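Local coordinates for protein putative rhamnosidase (Streptomyces avermitilis, PDB 3W5M) that hydrolyses terminal alpha-L-rhamnose residues from citrus flavonoids and gum arabic, and binds L-rhamnose through a calcium-dependent carbohydrate-binding module, at residues W894-S899 with F906-M911; T539-S544 with N912-Y917; N610-N615 with Y884-G889; E529-N532 with T536-T539. All blocks are in the same frame, centred on the assembly; numbering follows the deposited sequence.

Interaction 1 (W894-S899 with F906-M911)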
loop_
_atom_site.group_PDB
_atom_site.type_symbol
_atom_site.label_atom_id
_atom_site.label_comp_id
_atom_site.label_asym_id
_atom_site.label_seq_id
_atom_site.Cartn_x
_atom_site.Cartn_y
_atom_site.Cartn_z
ATOM N N TRP A 894 -9.853 -5.780 11.927
ATOM C CA TRP A 894 -10.897 -5.953 10.903
ATOM C C TRP A 894 -11.566 -4.657 10.477
ATOM O O TRP A 894 -11.617 -3.687 11.262
ATOM C CB TRP A 894 -11.993 -6.904 11.417
ATOM C CG TRP A 894 -11.536 -8.239 11.854
ATOM C CD1 TRP A 894 -10.359 -8.874 11.546
ATOM C CD2 TRP A 894 -12.300 -9.158 12.643
ATOM N NE1 TRP A 894 -10.344 -10.133 12.129
ATOM C CE2 TRP A 894 -11.528 -10.328 12.795
ATOM C CE3 TRP A 894 -13.568 -9.095 13.240
ATOM C CZ2 TRP A 894 -11.978 -11.435 13.550
ATOM C CZ3 TRP A 894 -14.026 -10.203 13.978
ATOM C CH2 TRP A 894 -13.233 -11.353 14.112
ATOM N N GLU A 895 -12.118 -4.648 9.266
ATOM C CA GLU A 895 -12.876 -3.518 8.774
ATOM C C GLU A 895 -14.089 -3.191 9.666
ATOM O O GLU A 895 -14.429 -2.014 9.803
ATOM C CB GLU A 895 -13.376 -3.763 7.358
ATOM C CG GLU A 895 -13.974 -2.545 6.657
ATOM C CD GLU A 895 -14.265 -2.795 5.179
ATOM O OE1 GLU A 895 -14.340 -3.989 4.782
ATOM O OE2 GLU A 895 -14.433 -1.804 4.414
ATOM N N ARG A 896 -14.739 -4.227 10.217
ATOM C CA ARG A 896 -16.004 -4.055 10.984
ATOM C C ARG A 896 -15.832 -4.593 12.386
ATOM O O ARG A 896 -15.106 -5.557 12.597
ATOM C CB ARG A 896 -17.147 -4.837 10.320
ATOM C CG ARG A 896 -17.582 -4.336 8.956
ATOM C CD ARG A 896 -18.491 -5.374 8.296
ATOM N NE ARG A 896 -18.928 -5.023 6.951
ATOM C CZ ARG A 896 -20.015 -4.307 6.672
ATOM N NH1 ARG A 896 -20.785 -3.839 7.646
ATOM N NH2 ARG A 896 -20.326 -4.034 5.416
ATOM N N TRP A 897 -16.545 -4.029 13.356
ATOM C CA TRP A 897 -16.531 -4.618 14.682
ATOM C C TRP A 897 -17.011 -6.090 14.641
ATOM O O TRP A 897 -16.545 -6.929 15.418
ATOM C CB TRP A 897 -17.387 -3.762 15.639
ATOM C CG TRP A 897 -16.812 -2.368 15.862
ATOM C CD1 TRP A 897 -17.338 -1.178 15.431
ATOM C CD2 TRP A 897 -15.598 -2.042 16.561
ATOM N NE1 TRP A 897 -16.525 -0.127 15.844
ATOM C CE2 TRP A 897 -15.471 -0.632 16.553
ATOM C CE3 TRP A 897 -14.626 -2.805 17.224
ATOM C CZ2 TRP A 897 -14.378 0.026 17.141
ATOM C CZ3 TRP A 897 -13.548 -2.155 17.826
ATOM C CH2 TRP A 897 -13.441 -0.745 17.778
ATOM N N ASP A 898 -17.889 -6.388 13.688
ATOM C CA ASP A 898 -18.469 -7.735 13.536
ATOM C C ASP A 898 -18.125 -8.405 12.214
ATOM O O ASP A 898 -18.980 -9.051 11.626
ATOM C CB ASP A 898 -19.997 -7.652 13.629
ATOM C CG ASP A 898 -20.585 -6.670 12.647
ATOM O OD1 ASP A 898 -19.822 -5.870 12.064
ATOM O OD2 ASP A 898 -21.818 -6.685 12.439
ATOM N N SER A 899 -16.892 -8.267 11.729
ATOM C CA SER A 899 -16.557 -8.923 10.445
ATOM C C SER A 899 -16.862 -10.433 10.484
ATOM O O SER A 899 -17.349 -10.990 9.496
ATOM C CB SER A 899 -15.115 -8.626 10.014
ATOM O OG SER A 899 -15.039 -7.284 9.557
ATOM N N PHE A 906 -20.203 -14.686 8.636
ATOM C CA PHE A 906 -19.473 -13.511 8.164
ATOM C C PHE A 906 -20.427 -12.379 7.860
ATOM O O PHE A 906 -21.585 -12.604 7.499
ATOM C CB PHE A 906 -18.669 -13.862 6.905
ATOM C CG PHE A 906 -17.606 -14.879 7.134
ATOM C CD1 PHE A 906 -16.599 -14.657 8.072
ATOM C CD2 PHE A 906 -17.571 -16.059 6.374
ATOM C CE1 PHE A 906 -15.595 -15.594 8.276
ATOM C CE2 PHE A 906 -16.578 -16.996 6.591
ATOM C CZ PHE A 906 -15.586 -16.766 7.529
ATOM N N GLN A 907 -19.944 -11.155 8.012
ATOM C CA GLN A 907 -20.662 -10.005 7.520
ATOM C C GLN A 907 -20.727 -10.081 5.996
ATOM O O GLN A 907 -20.154 -11.013 5.380
ATOM C CB GLN A 907 -19.986 -8.706 7.988
ATOM C CG GLN A 907 -20.710 -8.017 9.140
ATOM C CD GLN A 907 -21.978 -7.314 8.718
ATOM O OE1 GLN A 907 -22.366 -7.327 7.544
ATOM N NE2 GLN A 907 -22.633 -6.672 9.683
ATOM N N THR A 908 -21.406 -9.125 5.378
ATOM C CA THR A 908 -21.640 -9.209 3.944
ATOM C C THR A 908 -20.356 -9.090 3.115
ATOM O O THR A 908 -19.622 -8.103 3.258
ATOM C CB THR A 908 -22.651 -8.180 3.422
ATOM O OG1 THR A 908 -22.671 -8.247 1.994
ATOM C CG2 THR A 908 -22.274 -6.747 3.820
ATOM N N PRO A 909 -20.122 -10.069 2.211
ATOM C CA PRO A 909 -18.964 -10.038 1.296
ATOM C C PRO A 909 -18.982 -8.849 0.338
ATOM O O PRO A 909 -18.010 -8.624 -0.383
ATOM C CB PRO A 909 -19.100 -11.355 0.510
ATOM C CG PRO A 909 -20.562 -11.702 0.584
ATOM C CD PRO A 909 -20.970 -11.260 1.977
ATOM N N GLU A 910 -20.073 -8.093 0.315
ATOM C CA GLU A 910 -20.114 -6.892 -0.496
ATOM C C GLU A 910 -19.098 -5.883 0.020
ATOM O O GLU A 910 -18.583 -5.080 -0.749
ATOM C CB GLU A 910 -21.508 -6.275 -0.517
ATOM C CG GLU A 910 -22.411 -6.878 -1.584
ATOM C CD GLU A 910 -23.883 -6.622 -1.318
ATOM O OE1 GLU A 910 -24.202 -5.968 -0.295
ATOM O OE2 GLU A 910 -24.724 -7.086 -2.130
ATOM N N MET A 911 -18.830 -5.922 1.320
ATOM C CA MET A 911 -17.755 -5.104 1.908
ATOM C C MET A 911 -17.376 -5.645 3.289
ATOM O O MET A 911 -18.022 -5.323 4.293
ATOM C CB MET A 911 -18.150 -3.616 1.963
ATOM C CG MET A 911 -16.968 -2.666 2.158
ATOM S SD MET A 911 -17.535 -1.021 2.693
ATOM C CE MET A 911 -18.081 -1.409 4.351
#
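R896 reaches across to Q907 and M911 within one long loop of the (alpha/alpha)6-barrel, between helices 883-887 and 923-929. Type I beta turns, R896 to S899 and T908 to M911, shape the two segments. The CB of R896 points toward 906-911, and the chain runs extended from CG to NE. CD lies 3.6 Å from Q907 CG. NE donates to M911 O at 2.8 Å, and NH2 donates to the same oxygen at 2.9 Å. This side-on grip keeps M911 O in the guanidinium plane. One face of the guanidinium stacks on the Q907 amide, with the planes 13° apart. NH1 lies over the amide, 3.8 Å from Q907 CD. NH2 also touches the M911 methyl, CE.

The Q907 amide is held at both ends. OE1 accepts from T908 N on a lone pair. NE2 gives a nearly straight bond to D898 OD2, which it meets from above the carboxylate plane. E895, the inferred proton acceptor, has CG anti to its backbone N (chi1 -170°), which sends the carboxylate to M911. Its OE1 is held by R634 and S913 N. Its OE2 packs 3.5 Å from M911 CG and 3.6 Å from M911 SD.

Interaction 2 (T539-S544 with N912-Y917)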
loop_
_atom_site.group_PDB
_atom_site.type_symbol
_atom_site.label_atom_id
_atom_site.label_comp_id
_atom_site.label_asym_id
_atom_site.label_seq_id
_atom_site.Cartn_x
_atom_site.Cartn_y
_atom_site.Cartn_z
ATOM N N THR A 539 -13.346 -16.920 0.315
ATOM C CA THR A 539 -12.803 -15.874 -0.567
ATOM C C THR A 539 -13.871 -14.894 -1.055
ATOM O O THR A 539 -13.556 -13.968 -1.781
ATOM C CB THR A 539 -12.092 -16.456 -1.822
ATOM O OG1 THR A 539 -12.979 -17.342 -2.502
ATOM C CG2 THR A 539 -10.815 -17.187 -1.469
ATOM N N ALA A 540 -15.131 -15.081 -0.661
ATOM C CA ALA A 540 -16.207 -14.208 -1.149
ATOM C C ALA A 540 -15.966 -12.708 -0.883
ATOM O O ALA A 540 -16.368 -11.842 -1.683
ATOM C CB ALA A 540 -17.544 -14.644 -0.571
ATOM N N ASN A 541 -15.289 -12.404 0.218
ATOM C CA ASN A 541 -15.033 -10.991 0.595
ATOM C C ASN A 541 -13.976 -10.315 -0.297
ATOM O O ASN A 541 -13.789 -9.090 -0.251
ATOM C CB ASN A 541 -14.669 -10.884 2.083
ATOM C CG ASN A 541 -13.291 -11.440 2.402
ATOM O OD1 ASN A 541 -12.944 -12.574 2.034
ATOM N ND2 ASN A 541 -12.488 -10.636 3.086
ATOM N N LEU A 542 -13.270 -11.133 -1.098
ATOM C CA LEU A 542 -12.283 -10.614 -2.027
ATOM C C LEU A 542 -12.942 -10.016 -3.277
ATOM O O LEU A 542 -12.286 -9.296 -4.046
ATOM C CB LEU A 542 -11.251 -11.701 -2.403
ATOM C CG LEU A 542 -10.522 -12.452 -1.278
ATOM C CD1 LEU A 542 -9.537 -13.420 -1.924
ATOM C CD2 LEU A 542 -9.788 -11.538 -0.286
ATOM N N ARG A 543 -14.240 -10.300 -3.468
ATOM C CA ARG A 543 -15.017 -9.804 -4.562
ATOM C C ARG A 543 -14.356 -10.198 -5.892
ATOM O O ARG A 543 -14.072 -11.372 -6.103
ATOM C CB ARG A 543 -15.281 -8.283 -4.405
ATOM C CG ARG A 543 -15.829 -7.967 -3.012
ATOM C CD ARG A 543 -16.371 -6.538 -2.909
ATOM N NE ARG A 543 -15.385 -5.548 -3.314
ATOM C CZ ARG A 543 -15.284 -4.309 -2.829
ATOM N NH1 ARG A 543 -16.116 -3.868 -1.870
ATOM N NH2 ARG A 543 -14.331 -3.506 -3.308
ATOM N N SER A 544 -14.061 -9.243 -6.763
ATOM C CA SER A 544 -13.492 -9.591 -8.069
ATOM C C SER A 544 -12.006 -9.965 -8.094
ATOM O O SER A 544 -11.531 -10.469 -9.110
ATOM C CB SER A 544 -13.783 -8.477 -9.088
ATOM O OG SER A 544 -12.825 -7.440 -8.986
ATOM N N ASN A 912 -16.345 -6.495 3.334
ATOM C CA ASN A 912 -15.924 -7.112 4.584
ATOM C C ASN A 912 -14.476 -7.576 4.642
ATOM O O ASN A 912 -14.180 -8.780 4.520
ATOM C CB ASN A 912 -16.838 -8.292 4.964
ATOM C CG ASN A 912 -16.634 -8.724 6.396
ATOM O OD1 ASN A 912 -16.389 -7.889 7.264
ATOM N ND2 ASN A 912 -16.713 -10.033 6.659
ATOM N N SER A 913 -13.581 -6.649 4.929
ATOM C CA SER A 913 -12.141 -6.955 5.014
ATOM C C SER A 913 -11.690 -7.365 6.433
ATOM O O SER A 913 -12.230 -6.882 7.446
ATOM C CB SER A 913 -11.351 -5.746 4.480
ATOM O OG SER A 913 -10.149 -5.536 5.215
ATOM N N PHE A 914 -10.715 -8.270 6.511
ATOM C CA PHE A 914 -10.131 -8.637 7.793
ATOM C C PHE A 914 -8.785 -7.968 8.070
ATOM O O PHE A 914 -8.033 -8.414 8.941
ATOM C CB PHE A 914 -10.044 -10.156 7.934
ATOM C CG PHE A 914 -11.388 -10.813 7.918
ATOM C CD1 PHE A 914 -11.999 -11.135 6.711
ATOM C CD2 PHE A 914 -12.087 -11.015 9.104
ATOM C CE1 PHE A 914 -13.266 -11.713 6.695
ATOM C CE2 PHE A 914 -13.354 -11.590 9.101
ATOM C CZ PHE A 914 -13.944 -11.928 7.894
ATOM N N ASN A 915 -8.504 -6.883 7.346
ATOM C CA ASN A 915 -7.221 -6.191 7.462
ATOM C C ASN A 915 -7.333 -4.705 7.036
ATOM O O ASN A 915 -6.795 -4.303 6.010
ATOM C CB ASN A 915 -6.153 -6.944 6.615
ATOM C CG ASN A 915 -4.721 -6.639 7.037
ATOM O OD1 ASN A 915 -4.458 -5.791 7.892
ATOM N ND2 ASN A 915 -3.770 -7.367 6.440
ATOM N N HIS A 916 -8.084 -3.916 7.806
ATOM C CA HIS A 916 -8.125 -2.448 7.708
ATOM C C HIS A 916 -7.478 -1.900 8.974
ATOM O O HIS A 916 -7.816 -2.352 10.069
ATOM C CB HIS A 916 -9.567 -1.952 7.742
ATOM C CG HIS A 916 -10.207 -1.786 6.400
ATOM N ND1 HIS A 916 -10.501 -2.858 5.580
ATOM C CD2 HIS A 916 -10.689 -0.686 5.772
ATOM C CE1 HIS A 916 -11.101 -2.424 4.487
ATOM N NE2 HIS A 916 -11.229 -1.111 4.576
ATOM N N TYR A 917 -6.570 -0.926 8.870
ATOM C CA TYR A 917 -5.925 -0.457 10.085
ATOM C C TYR A 917 -6.759 0.508 10.959
ATOM O O TYR A 917 -6.358 0.786 12.087
ATOM C CB TYR A 917 -4.519 0.146 9.840
ATOM C CG TYR A 917 -4.376 1.115 8.693
ATOM C CD1 TYR A 917 -5.193 2.251 8.568
ATOM C CD2 TYR A 917 -3.385 0.923 7.756
ATOM C CE1 TYR A 917 -5.040 3.136 7.506
ATOM C CE2 TYR A 917 -3.213 1.796 6.703
ATOM C CZ TYR A 917 -4.033 2.900 6.579
ATOM O OH TYR A 917 -3.839 3.741 5.518
HETATM O O HOH W 1 -15.658 -7.391 0.677
#
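The edge of the F914 ring faces the side-chain amide of N541, whose ND2 lies near the ring plane, 3.7 Å from F914 CD1. Amide and ring planes are 75° apart, so the two groups meet at about a right angle. W894 meets the same phenylalanine edge-to-face.

N541 carries this buried contact. Its CG sits between the backbone N and the carbonyl carbon (chi1 71°), which turns the amide toward 912-917. ND2 donates to N912 O at 2.9 Å, with the donor tilted 27° from the carbonyl plane. ND2 also donates to E529 OE1, which accepts from F914 N as well. An alanine here would remove both amide bonds and is likely to leave N912 O without this donor and E529 with one mate fewer. Backbone is tied to backbone through a water, which donates to N541 O at 2.7 Å and accepts from N912 N at 2.9 Å.

Beyond N912, S913 OG accepts from N915 N in an ST turn. It also shares a 2.7 Å hydrogen bond with ND1 of H916, a rhamnose-binding residue. The contact joins the 3-10 turn 540-542, in the concanavalin-like domain, to the active-site loop of the barrel. H916 and Y917 pack on helix 641-654, and N915 packs on strand 506-508.

Interaction 3 (N610-N615 with Y884-G889)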
loop_
_atom_site.group_PDB
_atom_site.type_symbol
_atom_site.label_atom_id
_atom_site.label_comp_id
_atom_site.label_asym_id
_atom_site.label_seq_id
_atom_site.Cartn_x
_atom_site.Cartn_y
_atom_site.Cartn_z
ATOM N N ASN A 610 -0.843 -7.278 24.517
ATOM C CA ASN A 610 0.323 -7.577 23.705
ATOM C C ASN A 610 -0.098 -8.063 22.316
ATOM O O ASN A 610 0.540 -7.707 21.310
ATOM C CB ASN A 610 1.235 -8.562 24.417
ATOM C CG ASN A 610 1.705 -8.037 25.776
ATOM O OD1 ASN A 610 1.687 -6.828 26.040
ATOM N ND2 ASN A 610 2.117 -8.939 26.638
ATOM N N LYS A 611 -1.178 -8.851 22.271
ATOM C CA LYS A 611 -1.774 -9.291 20.996
ATOM C C LYS A 611 -2.378 -8.138 20.205
ATOM O O LYS A 611 -2.204 -8.041 18.976
ATOM C CB LYS A 611 -2.822 -10.392 21.223
ATOM C CG LYS A 611 -3.337 -11.024 19.936
ATOM C CD LYS A 611 -2.181 -11.542 19.092
ATOM C CE LYS A 611 -2.676 -12.477 18.008
ATOM N NZ LYS A 611 -1.510 -13.000 17.224
ATOM N N LEU A 612 -3.083 -7.246 20.901
ATOM C CA LEU A 612 -3.634 -6.088 20.267
ATOM C C LEU A 612 -2.543 -5.236 19.552
ATOM O O LEU A 612 -2.699 -4.859 18.363
ATOM C CB LEU A 612 -4.423 -5.239 21.290
ATOM C CG LEU A 612 -5.088 -3.998 20.720
ATOM C CD1 LEU A 612 -6.023 -4.326 19.564
ATOM C CD2 LEU A 612 -5.845 -3.275 21.844
ATOM N N HIS A 613 -1.455 -4.969 20.267
ATOM C CA HIS A 613 -0.294 -4.271 19.725
ATOM C C HIS A 613 0.296 -5.013 18.503
ATOM O O HIS A 613 0.519 -4.394 17.463
ATOM C CB HIS A 613 0.763 -4.106 20.792
ATOM C CG HIS A 613 2.077 -3.644 20.268
ATOM N ND1 HIS A 613 2.279 -2.371 19.771
ATOM C CD2 HIS A 613 3.264 -4.285 20.167
ATOM C CE1 HIS A 613 3.536 -2.253 19.391
ATOM N NE2 HIS A 613 4.156 -3.399 19.619
ATOM N N SER A 614 0.511 -6.323 18.623
ATOM C CA SER A 614 0.967 -7.121 17.472
ATOM C C SER A 614 0.032 -6.931 16.263
ATOM O O SER A 614 0.499 -6.672 15.141
ATOM C CB SER A 614 1.046 -8.603 17.836
ATOM O OG SER A 614 1.614 -9.326 16.742
ATOM N N ASN A 615 -1.274 -7.010 16.493
ATOM C CA ASN A 615 -2.278 -6.877 15.430
ATOM C C ASN A 615 -2.242 -5.506 14.758
ATOM O O ASN A 615 -2.368 -5.394 13.531
ATOM C CB ASN A 615 -3.682 -7.201 15.945
ATOM C CG ASN A 615 -3.856 -8.672 16.325
ATOM O OD1 ASN A 615 -2.905 -9.467 16.302
ATOM N ND2 ASN A 615 -5.076 -9.038 16.679
ATOM N N TYR A 884 -13.013 -8.776 21.356
ATOM C CA TYR A 884 -13.899 -9.712 20.669
ATOM C C TYR A 884 -13.191 -10.389 19.466
ATOM O O TYR A 884 -13.112 -11.606 19.438
ATOM C CB TYR A 884 -15.199 -9.030 20.278
ATOM C CG TYR A 884 -16.076 -9.827 19.343
ATOM C CD1 TYR A 884 -16.847 -10.914 19.807
ATOM C CD2 TYR A 884 -16.134 -9.505 17.990
ATOM C CE1 TYR A 884 -17.655 -11.636 18.934
ATOM C CE2 TYR A 884 -16.927 -10.222 17.113
ATOM C CZ TYR A 884 -17.686 -11.285 17.581
ATOM O OH TYR A 884 -18.471 -11.973 16.661
ATOM N N PRO A 885 -12.640 -9.595 18.513
ATOM C CA PRO A 885 -11.957 -10.213 17.352
ATOM C C PRO A 885 -10.733 -11.013 17.726
ATOM O O PRO A 885 -10.494 -12.063 17.127
ATOM C CB PRO A 885 -11.603 -9.012 16.456
ATOM C CG PRO A 885 -12.599 -7.968 16.835
ATOM C CD PRO A 885 -12.805 -8.141 18.325
ATOM N N ILE A 886 -9.991 -10.554 18.737
ATOM C CA ILE A 886 -8.818 -11.267 19.236
ATOM C C ILE A 886 -9.176 -12.661 19.761
ATOM O O ILE A 886 -8.434 -13.635 19.511
ATOM C CB ILE A 886 -8.038 -10.448 20.277
ATOM C CG1 ILE A 886 -7.537 -9.152 19.607
ATOM C CG2 ILE A 886 -6.895 -11.274 20.850
ATOM C CD1 ILE A 886 -6.644 -8.273 20.466
ATOM N N ASP A 887 -10.300 -12.752 20.471
ATOM C CA ASP A 887 -10.794 -14.052 20.956
ATOM C C ASP A 887 -11.205 -14.991 19.805
ATOM O O ASP A 887 -11.155 -16.218 19.964
ATOM C CB ASP A 887 -11.930 -13.872 21.976
ATOM C CG ASP A 887 -11.426 -13.400 23.336
ATOM O OD1 ASP A 887 -10.206 -13.500 23.601
ATOM O OD2 ASP A 887 -12.256 -12.928 24.156
ATOM N N LYS A 888 -11.562 -14.405 18.655
ATOM C CA LYS A 888 -11.864 -15.168 17.441
ATOM C C LYS A 888 -10.632 -15.440 16.575
ATOM O O LYS A 888 -10.773 -15.812 15.411
ATOM C CB LYS A 888 -12.940 -14.483 16.593
ATOM C CG LYS A 888 -14.214 -14.122 17.339
ATOM C CD LYS A 888 -15.084 -15.329 17.610
ATOM C CE LYS A 888 -16.325 -15.324 16.736
ATOM N NZ LYS A 888 -17.385 -14.442 17.281
ATOM N N GLY A 889 -9.440 -15.248 17.136
ATOM C CA GLY A 889 -8.192 -15.569 16.450
ATOM C C GLY A 889 -7.674 -14.495 15.490
ATOM O O GLY A 889 -6.788 -14.783 14.680
#
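I886 packs against K611, L612 and N615 in a small helix-to-helix contact of the (alpha/alpha)6-barrel. It joins helix 607-622, early in the catalytic domain, to the C-terminal end of the short helix 883-887. The contact is partly buried and is made by van der Waals packing, with no hydrogen bond between the segments. The closest pair of CA atoms is L612 and I886, 7.4 Å apart.

I886 is the central side chain. It projects toward helix 607-622 and divides its two branches among three residues. With CG1 anti to the carbonyl carbon (chi1 -62°) and the chain extended beyond it, CD1 reaches the backbone of L612. There CD1 is 3.7 Å from L612 CA and 3.8 Å from L612 CB. The other branch, CG2, lies 3.7 Å from K611 CG. The K611 and I886 side chains run antiparallel alongside each other, and the lysine bends at chi2 (54°). The apolar start of the lysine chain therefore does the packing, while its ammonium end turns off from the contact.

Helix 883-887 ends in a Schellman motif. G889 is its C-prime residue, with a positive phi of 83°. G889 N bonds to I886 O, and S890 N bonds to P885 O. Away from helix 607-622, K888 NZ donates to Y884 OH at 2.8 Å, and that hydroxyl also bonds I900 O. N615 reaches the Schellman turn itself through a weak bond from ND2 to S890 O. The same ND2 lies 3.8 Å from I886 CG1.

Interaction 4 (E529-N532 with T536-T539)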
loop_
_atom_site.group_PDB
_atom_site.type_symbol
_atom_site.label_atom_id
_atom_site.label_comp_id
_atom_site.label_asym_id
_atom_site.label_seq_id
_atom_site.Cartn_x
_atom_site.Cartn_y
_atom_site.Cartn_z
ATOM N N GLU A 529 -8.084 -14.726 3.668
ATOM C CA GLU A 529 -7.863 -14.157 4.998
ATOM C C GLU A 529 -8.439 -15.043 6.116
ATOM O O GLU A 529 -7.934 -15.024 7.232
ATOM C CB GLU A 529 -8.557 -12.775 5.081
ATOM C CG GLU A 529 -8.111 -11.721 4.083
ATOM C CD GLU A 529 -8.618 -10.332 4.476
ATOM O OE1 GLU A 529 -9.821 -10.045 4.228
ATOM O OE2 GLU A 529 -7.823 -9.550 5.065
ATOM N N VAL A 530 -9.505 -15.779 5.807
ATOM C CA VAL A 530 -10.252 -16.588 6.798
ATOM C C VAL A 530 -10.729 -17.903 6.181
ATOM O O VAL A 530 -10.630 -18.100 4.953
ATOM C CB VAL A 530 -11.466 -15.807 7.372
ATOM C CG1 VAL A 530 -10.986 -14.586 8.167
ATOM C CG2 VAL A 530 -12.407 -15.382 6.258
ATOM N N LEU A 531 -11.251 -18.789 7.041
ATOM C CA LEU A 531 -11.748 -20.109 6.645
ATOM C C LEU A 531 -13.232 -20.227 6.903
ATOM O O LEU A 531 -13.794 -19.502 7.742
ATOM C CB LEU A 531 -11.038 -21.207 7.442
ATOM C CG LEU A 531 -9.526 -21.392 7.335
ATOM C CD1 LEU A 531 -9.069 -22.529 8.229
ATOM C CD2 LEU A 531 -9.071 -21.622 5.900
ATOM N N ASN A 532 -13.889 -21.107 6.158
ATOM C CA ASN A 532 -15.265 -21.504 6.485
ATOM C C ASN A 532 -15.224 -22.495 7.649
ATOM O O ASN A 532 -14.169 -23.077 7.923
ATOM C CB ASN A 532 -15.934 -22.164 5.267
ATOM C CG ASN A 532 -16.067 -21.234 4.086
ATOM O OD1 ASN A 532 -16.765 -20.216 4.142
ATOM N ND2 ASN A 532 -15.418 -21.593 2.990
ATOM N N THR A 536 -12.303 -25.177 4.752
ATOM C CA THR A 536 -11.977 -24.710 3.383
ATOM C C THR A 536 -11.807 -23.182 3.413
ATOM O O THR A 536 -12.368 -22.518 4.301
ATOM C CB THR A 536 -13.071 -25.051 2.346
ATOM O OG1 THR A 536 -14.307 -24.460 2.738
ATOM C CG2 THR A 536 -13.248 -26.576 2.173
ATOM N N ILE A 537 -11.063 -22.634 2.445
ATOM C CA ILE A 537 -10.869 -21.177 2.387
ATOM C C ILE A 537 -12.116 -20.409 1.969
ATOM O O ILE A 537 -12.935 -20.881 1.162
ATOM C CB ILE A 537 -9.664 -20.753 1.515
ATOM C CG1 ILE A 537 -9.880 -21.133 0.037
ATOM C CG2 ILE A 537 -8.382 -21.331 2.099
ATOM C CD1 ILE A 537 -8.987 -20.379 -0.948
ATOM N N TYR A 538 -12.287 -19.240 2.585
ATOM C CA TYR A 538 -13.379 -18.348 2.277
ATOM C C TYR A 538 -12.804 -17.177 1.504
ATOM O O TYR A 538 -11.892 -16.510 2.005
ATOM C CB TYR A 538 -14.011 -17.826 3.582
ATOM C CG TYR A 538 -15.091 -16.779 3.371
ATOM C CD1 TYR A 538 -16.381 -17.140 2.984
ATOM C CD2 TYR A 538 -14.828 -15.425 3.565
ATOM C CE1 TYR A 538 -17.381 -16.182 2.794
ATOM C CE2 TYR A 538 -15.821 -14.463 3.391
ATOM C CZ TYR A 538 -17.099 -14.845 3.007
ATOM O OH TYR A 538 -18.091 -13.886 2.846
ATOM N N THR A 539 -13.346 -16.920 0.315
ATOM C CA THR A 539 -12.803 -15.874 -0.567
ATOM C C THR A 539 -13.871 -14.894 -1.055
ATOM O O THR A 539 -13.556 -13.968 -1.781
ATOM C CB THR A 539 -12.092 -16.456 -1.822
ATOM O OG1 THR A 539 -12.979 -17.342 -2.502
ATOM C CG2 THR A 539 -10.815 -17.187 -1.469
HETATM O O HOH W 2 -10.599 -14.144 2.312
#
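L531 meets I537 and V530 lies beside Y538 in a short, weakly bonded antiparallel beta hairpin of the concanavalin-like domain. At the start of the first segment, a water links E529 N to Y538 O. The E529 carboxylate is engaged outside the hairpin, where its OE2 takes N506 ND2.

V530 O accepts from Y538 N at 3.1 Å. The V530 and Y538 side chains point the same way, with V530 CG2 3.6 Å from Y538 CD2. F906, from the catalytic-domain loop, packs on both.

L531 forms a non-hydrogen-bonded pair with I537, and their side chains diverge. They touch where L531 CD2 reaches the I537 branch methyl CG2, 3.9 Å away. Both side chains rest on strands 498-503 and 572-576.

N532 closes the hairpin. Its backbone N donates to T536 O at 2.8 Å. With CG anti to the carbonyl carbon (chi1 -63°), the amide crosses to the other segment. ND2 donates to T536 OG1 at 3.1 Å, and that hydroxyl also bonds D534 of the connecting turn. A leucine in its place would probably leave T536 OG1 without its amide donor, still bonded to D534 but no longer tied across the hairpin. The amide plane stands 88° from the Y538 ring, and N532 OD1 approaches Y538 CD1 obliquely at 3.3 Å.

From the N terminus, interaction 4 comes first and closes a hairpin with three residues between its segments. Its last residue, T539, is also the first of interaction 2. Interaction 2 then spans 367 residues to 912-917 and joins the concanavalin-like domain to the barrel. Interactions 3 and 1 both lie within that span, one after the other. Interaction 3 closes 268 residues, bringing an early barrel helix to a late one. Interaction 1 follows with a six-residue loop. Interactions 1, 2 and 4 touch one another: S899 OG meets N912 OD1, N915 CB packs on E529, and P909 packs on Y538 OH. W894 rests on P885, linking interaction 1 to interaction 3.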